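Local structure of SusD homolog (Bacteroides thetaiotaomicron, 3EHM) at residues G68-W81 and P309-T321. The protein probably binds mucin O-glycans at the cell surface of a gut symbiont as a SusD-like outer-membrane lipoprotein, helping the bacterium use these host sugars. Numbering follows the deposited sequence.
Sequences GNNNNWGFNNEANW and PVAPTNSKSKSET
Asn70 grips the backbone of Ser319 with both ends of its amide. Ser319 N donates to Asn70 OD1 over 3.1 Å, tilted from the carbonyl plane, while Asn70 ND2 returns a bond of 3.1 Å to Ser319 O that lies in both the amide plane and the acceptor's carbonyl plane. With CG anti to the backbone N (chi1 172°), the amide crosses the Lys318 side chain at a slant, ND2 lying 3.8 Å from Lys318 CG. Asn70 O is buried without a hydrogen-bond partner; a CA-H...O contact from Lys318 CA and the packed CB and CG face it. Replacing Asn70 with an alanine removes the whole amide, which is likely to leave Ser319 N and O without this pair of bonds and Lys318-Ser319 less firmly placed.

Asn72 makes the next link: its ND2 donates to Ser315 O at 3.0 Å, nearly straight at 163° but from above the carbonyl plane. Its OD1 accepts from Gly74 N at 2.8 Å, closing an Asx turn that fixes the amide's rotation. At the other end, Trp81 NE1 reaches Thr313 OG1 at 3.1 Å, the hydroxyl lying near the ring's edge, 23° out of its plane. Val310 CG1, anti to the backbone N, packs against Gly68 C and lies 3.4 Å from Asn69 O.

The contact joins the end of strand 67-69 and the loop after it to the irregular 309-321, within the largely alpha-helical, TPR-containing SusD fold. Gly68 belongs to the antiparallel pairing with 270-272, bonding Arg271 by backbone, and Val310 docks on the same strand through Met272. Water 1 bridges Asn69 N, Ala311 O and Asn314 N, its bond to Ala311 O being 2.6 Å.

Farther out, Asn70 ND2 also bonds Asn268 O, and Lys318 NZ bonds Tyr267 O, tying both residues to the chain leading into strand 270-272.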
loop_
_atom_site.group_PDB
_atom_site.type_symbol
_atom_site.label_atom_id
_atom_site.label_comp_id
_atom_site.label_asym_id
_atom_site.label_seq_id
_atom_site.Cartn_x
_atom_site.Cartn_y
_atom_site.Cartn_z
ATOM N N GLY A 68 5.228 -4.941 13.067
ATOM C CA GLY A 68 5.054 -4.591 14.463
ATOM C C GLY A 68 6.306 -3.807 14.819
ATOM O O GLY A 68 7.392 -4.172 14.371
ATOM N N ASN A 69 6.171 -2.737 15.599
ATOM C CA ASN A 69 7.326 -1.918 15.964
ATOM C C ASN A 69 7.968 -2.305 17.297
ATOM O O ASN A 69 7.272 -2.498 18.297
ATOM C CB ASN A 69 6.940 -0.434 16.062
ATOM C CG ASN A 69 6.300 0.108 14.796
ATOM O OD1 ASN A 69 6.801 -0.098 13.688
ATOM N ND2 ASN A 69 5.193 0.830 14.961
ATOM N N ASN A 70 9.295 -2.404 17.306
ATOM C CA ASN A 70 10.037 -2.699 18.531
ATOM C C ASN A 70 10.439 -1.330 19.077
ATOM O O ASN A 70 11.622 -1.032 19.254
ATOM C CB ASN A 70 11.279 -3.544 18.220
ATOM C CG ASN A 70 12.194 -3.725 19.425
ATOM O OD1 ASN A 70 11.749 -3.711 20.578
ATOM N ND2 ASN A 70 13.484 -3.918 19.159
ATOM N N ASN A 71 9.433 -0.498 19.330
ATOM C CA ASN A 71 9.649 0.856 19.833
ATOM C C ASN A 71 8.296 1.560 19.920
ATOM O O ASN A 71 7.326 1.116 19.316
ATOM C CB ASN A 71 10.562 1.616 18.852
ATOM C CG ASN A 71 11.232 2.826 19.476
ATOM O OD1 ASN A 71 12.214 3.347 18.936
ATOM N ND2 ASN A 71 10.709 3.286 20.602
ATOM N N ASN A 72 8.224 2.642 20.690
ATOM C CA ASN A 72 6.992 3.414 20.783
ATOM C C ASN A 72 7.332 4.885 20.574
ATOM O O ASN A 72 6.448 5.742 20.545
ATOM C CB ASN A 72 6.283 3.205 22.132
ATOM C CG ASN A 72 7.101 3.677 23.318
ATOM O OD1 ASN A 72 8.111 4.370 23.167
ATOM N ND2 ASN A 72 6.655 3.310 24.515
ATOM N N TRP A 73 8.625 5.158 20.405
ATOM C CA TRP A 73 9.132 6.513 20.182
ATOM C C TRP A 73 8.569 7.514 21.189
ATOM O O TRP A 73 8.371 8.687 20.873
ATOM C CB TRP A 73 8.809 6.964 18.754
ATOM C CG TRP A 73 9.564 6.196 17.709
ATOM C CD1 TRP A 73 10.810 6.479 17.218
ATOM C CD2 TRP A 73 9.143 4.990 17.061
ATOM N NE1 TRP A 73 11.191 5.523 16.306
ATOM C CE2 TRP A 73 10.186 4.597 16.191
ATOM C CE3 TRP A 73 7.988 4.203 17.131
ATOM C CZ2 TRP A 73 10.107 3.447 15.396
ATOM C CZ3 TRP A 73 7.910 3.053 16.336
ATOM C CH2 TRP A 73 8.966 2.691 15.482
ATOM N N GLY A 74 8.319 7.041 22.406
ATOM C CA GLY A 74 7.780 7.911 23.435
ATOM C C GLY A 74 6.439 8.509 23.047
ATOM O O GLY A 74 6.059 9.565 23.550
ATOM N N PHE A 75 5.725 7.828 22.152
ATOM C CA PHE A 75 4.419 8.277 21.673
ATOM C C PHE A 75 4.525 9.647 21.012
ATOM O O PHE A 75 3.581 10.437 21.045
ATOM C CB PHE A 75 3.416 8.346 22.831
ATOM C CG PHE A 75 3.409 7.120 23.701
ATOM C CD1 PHE A 75 3.130 5.869 23.163
ATOM C CD2 PHE A 75 3.707 7.217 25.056
ATOM C CE1 PHE A 75 3.153 4.725 23.965
ATOM C CE2 PHE A 75 3.732 6.084 25.864
ATOM C CZ PHE A 75 3.455 4.833 25.318
ATOM N N ASN A 76 5.672 9.917 20.401
ATOM C CA ASN A 76 5.909 11.199 19.751
ATOM C C ASN A 76 5.772 11.224 18.227
ATOM O O ASN A 76 6.043 12.257 17.612
ATOM C CB ASN A 76 7.294 11.718 20.135
ATOM C CG ASN A 76 7.380 12.118 21.594
ATOM O OD1 ASN A 76 8.409 11.914 22.246
ATOM N ND2 ASN A 76 6.305 12.703 22.113
ATOM N N ASN A 77 5.386 10.111 17.605
ATOM C CA ASN A 77 5.219 10.129 16.153
ATOM C C ASN A 77 4.040 9.307 15.636
ATOM O O ASN A 77 3.226 8.801 16.416
ATOM C CB ASN A 77 6.517 9.727 15.422
ATOM C CG ASN A 77 6.892 8.268 15.617
ATOM O OD1 ASN A 77 6.052 7.425 15.929
ATOM N ND2 ASN A 77 8.167 7.961 15.405
ATOM N N GLU A 78 3.949 9.189 14.316
ATOM C CA GLU A 78 2.847 8.475 13.668
ATOM C C GLU A 78 2.679 6.999 14.036
ATOM O O GLU A 78 1.587 6.439 13.882
ATOM C CB GLU A 78 2.970 8.598 12.142
ATOM C CG GLU A 78 4.142 7.825 11.562
ATOM C CD GLU A 78 5.411 8.643 11.471
ATOM O OE1 GLU A 78 5.616 9.548 12.311
ATOM O OE2 GLU A 78 6.216 8.367 10.558
ATOM N N ALA A 79 3.742 6.358 14.513
ATOM C CA ALA A 79 3.645 4.941 14.878
ATOM C C ALA A 79 2.539 4.749 15.907
ATOM O O ALA A 79 1.826 3.743 15.896
ATOM C CB ALA A 79 4.972 4.439 15.431
ATOM N N ASN A 80 2.394 5.722 16.798
ATOM C CA ASN A 80 1.359 5.642 17.814
ATOM C C ASN A 80 0.275 6.688 17.601
ATOM O O ASN A 80 -0.350 7.176 18.543
ATOM C CB ASN A 80 1.978 5.743 19.202
ATOM C CG ASN A 80 2.711 4.475 19.583
ATOM O OD1 ASN A 80 2.220 3.672 20.382
ATOM N ND2 ASN A 80 3.880 4.271 18.990
ATOM N N TRP A 81 0.087 7.023 16.329
ATOM C CA TRP A 81 -0.946 7.944 15.880
ATOM C C TRP A 81 -0.812 9.397 16.323
ATOM O O TRP A 81 -1.798 10.130 16.339
ATOM C CB TRP A 81 -2.318 7.403 16.309
ATOM C CG TRP A 81 -2.572 5.952 15.951
ATOM C CD1 TRP A 81 -1.638 4.969 15.759
ATOM C CD2 TRP A 81 -3.848 5.310 15.854
ATOM N NE1 TRP A 81 -2.255 3.756 15.556
ATOM C CE2 TRP A 81 -3.613 3.938 15.610
ATOM C CE3 TRP A 81 -5.169 5.761 15.955
ATOM C CZ2 TRP A 81 -4.653 3.012 15.465
ATOM C CZ3 TRP A 81 -6.206 4.839 15.810
ATOM C CH2 TRP A 81 -5.937 3.480 15.567
ATOM N N PRO A 309 5.213 -12.716 16.554
ATOM C CA PRO A 309 4.837 -11.385 16.071
ATOM C C PRO A 309 4.911 -10.290 17.132
ATOM O O PRO A 309 5.020 -10.564 18.327
ATOM C CB PRO A 309 3.412 -11.600 15.589
ATOM C CG PRO A 309 2.880 -12.544 16.625
ATOM C CD PRO A 309 4.016 -13.548 16.781
ATOM N N VAL A 310 4.859 -9.046 16.669
ATOM C CA VAL A 310 4.864 -7.880 17.540
ATOM C C VAL A 310 3.505 -7.236 17.285
ATOM O O VAL A 310 3.095 -7.065 16.133
ATOM C CB VAL A 310 6.004 -6.909 17.175
ATOM C CG1 VAL A 310 5.914 -5.644 18.017
ATOM C CG2 VAL A 310 7.351 -7.594 17.410
ATOM N N ALA A 311 2.799 -6.899 18.356
ATOM C CA ALA A 311 1.466 -6.324 18.229
ATOM C C ALA A 311 1.441 -4.978 17.516
ATOM O O ALA A 311 2.435 -4.249 17.497
ATOM C CB ALA A 311 0.825 -6.208 19.603
ATOM N N PRO A 312 0.296 -4.637 16.903
ATOM C CA PRO A 312 0.174 -3.363 16.192
ATOM C C PRO A 312 0.150 -2.197 17.165
ATOM O O PRO A 312 -0.361 -2.320 18.281
ATOM C CB PRO A 312 -1.135 -3.518 15.431
ATOM C CG PRO A 312 -1.951 -4.357 16.356
ATOM C CD PRO A 312 -0.957 -5.408 16.812
ATOM N N THR A 313 0.715 -1.073 16.737
ATOM C CA THR A 313 0.767 0.130 17.558
ATOM C C THR A 313 1.271 -0.229 18.959
ATOM O O THR A 313 0.596 -0.008 19.966
ATOM C CB THR A 313 -0.630 0.800 17.611
ATOM O OG1 THR A 313 -1.122 0.962 16.271
ATOM C CG2 THR A 313 -0.550 2.176 18.260
ATOM N N ASN A 314 2.477 -0.790 18.989
ATOM C CA ASN A 314 3.147 -1.216 20.210
ATOM C C ASN A 314 3.213 -0.084 21.226
ATOM O O ASN A 314 3.540 1.047 20.876
ATOM C CB ASN A 314 4.566 -1.687 19.870
ATOM C CG ASN A 314 5.284 -2.319 21.054
ATOM O OD1 ASN A 314 6.434 -2.735 20.934
ATOM N ND2 ASN A 314 4.613 -2.403 22.192
ATOM N N SER A 315 2.902 -0.390 22.483
ATOM C CA SER A 315 2.936 0.622 23.530
ATOM C C SER A 315 4.206 0.508 24.365
ATOM O O SER A 315 4.471 1.354 25.215
ATOM C CB SER A 315 1.709 0.491 24.438
ATOM O OG SER A 315 1.743 -0.719 25.173
ATOM N N LYS A 316 4.998 -0.527 24.104
ATOM C CA LYS A 316 6.237 -0.752 24.845
ATOM C C LYS A 316 7.468 -0.092 24.229
ATOM O O LYS A 316 7.550 0.097 23.013
ATOM C CB LYS A 316 6.496 -2.255 24.982
ATOM C CG LYS A 316 6.029 -2.874 26.295
ATOM C CD LYS A 316 4.541 -2.699 26.526
ATOM C CE LYS A 316 4.096 -3.430 27.796
ATOM N NZ LYS A 316 4.812 -2.967 29.028
ATOM N N SER A 317 8.429 0.250 25.083
ATOM C CA SER A 317 9.674 0.867 24.639
ATOM C C SER A 317 10.519 -0.151 23.880
ATOM O O SER A 317 10.304 -1.357 23.991
ATOM C CB SER A 317 10.473 1.379 25.844
ATOM O OG SER A 317 9.776 2.412 26.514
ATOM N N LYS A 318 11.482 0.339 23.107
ATOM C CA LYS A 318 12.368 -0.541 22.358
ATOM C C LYS A 318 13.185 -1.378 23.338
ATOM O O LYS A 318 13.565 -0.895 24.396
ATOM C CB LYS A 318 13.323 0.282 21.491
ATOM C CG LYS A 318 14.340 -0.561 20.732
ATOM C CD LYS A 318 15.313 0.309 19.954
ATOM C CE LYS A 318 16.323 -0.543 19.203
ATOM N NZ LYS A 318 17.365 0.286 18.536
ATOM N N SER A 319 13.453 -2.631 22.988
ATOM C CA SER A 319 14.250 -3.503 23.844
ATOM C C SER A 319 15.188 -4.345 22.985
ATOM O O SER A 319 14.902 -4.605 21.813
ATOM C CB SER A 319 13.344 -4.411 24.676
ATOM O OG SER A 319 14.119 -5.283 25.481
ATOM N N GLU A 320 16.306 -4.772 23.564
ATOM C CA GLU A 320 17.274 -5.562 22.817
ATOM C C GLU A 320 17.759 -6.825 23.522
ATOM O O GLU A 320 18.776 -7.392 23.134
ATOM C CB GLU A 320 18.478 -4.690 22.450
ATOM C CG GLU A 320 18.105 -3.430 21.678
ATOM C CD GLU A 320 19.314 -2.689 21.136
ATOM O OE1 GLU A 320 20.042 -3.260 20.298
ATOM O OE2 GLU A 320 19.534 -1.532 21.546
ATOM N N THR A 321 17.040 -7.276 24.544
ATOM C CA THR A 321 17.449 -8.488 25.253
ATOM C C THR A 321 17.031 -9.714 24.451
ATOM O O THR A 321 16.283 -9.602 23.481
ATOM C CB THR A 321 16.801 -8.583 26.633
ATOM O OG1 THR A 321 15.431 -8.970 26.488
ATOM C CG2 THR A 321 16.869 -7.238 27.342
HETATM O O HOH W 1 3.576 -2.058 16.621
HETATM O O HOH W 2 4.662 1.578 17.860
HETATM O O HOH W 3 9.318 -3.211 22.268
HETATM O O HOH W 4 10.217 4.682 24.684
HETATM O O HOH W 5 7.323 4.466 27.060
#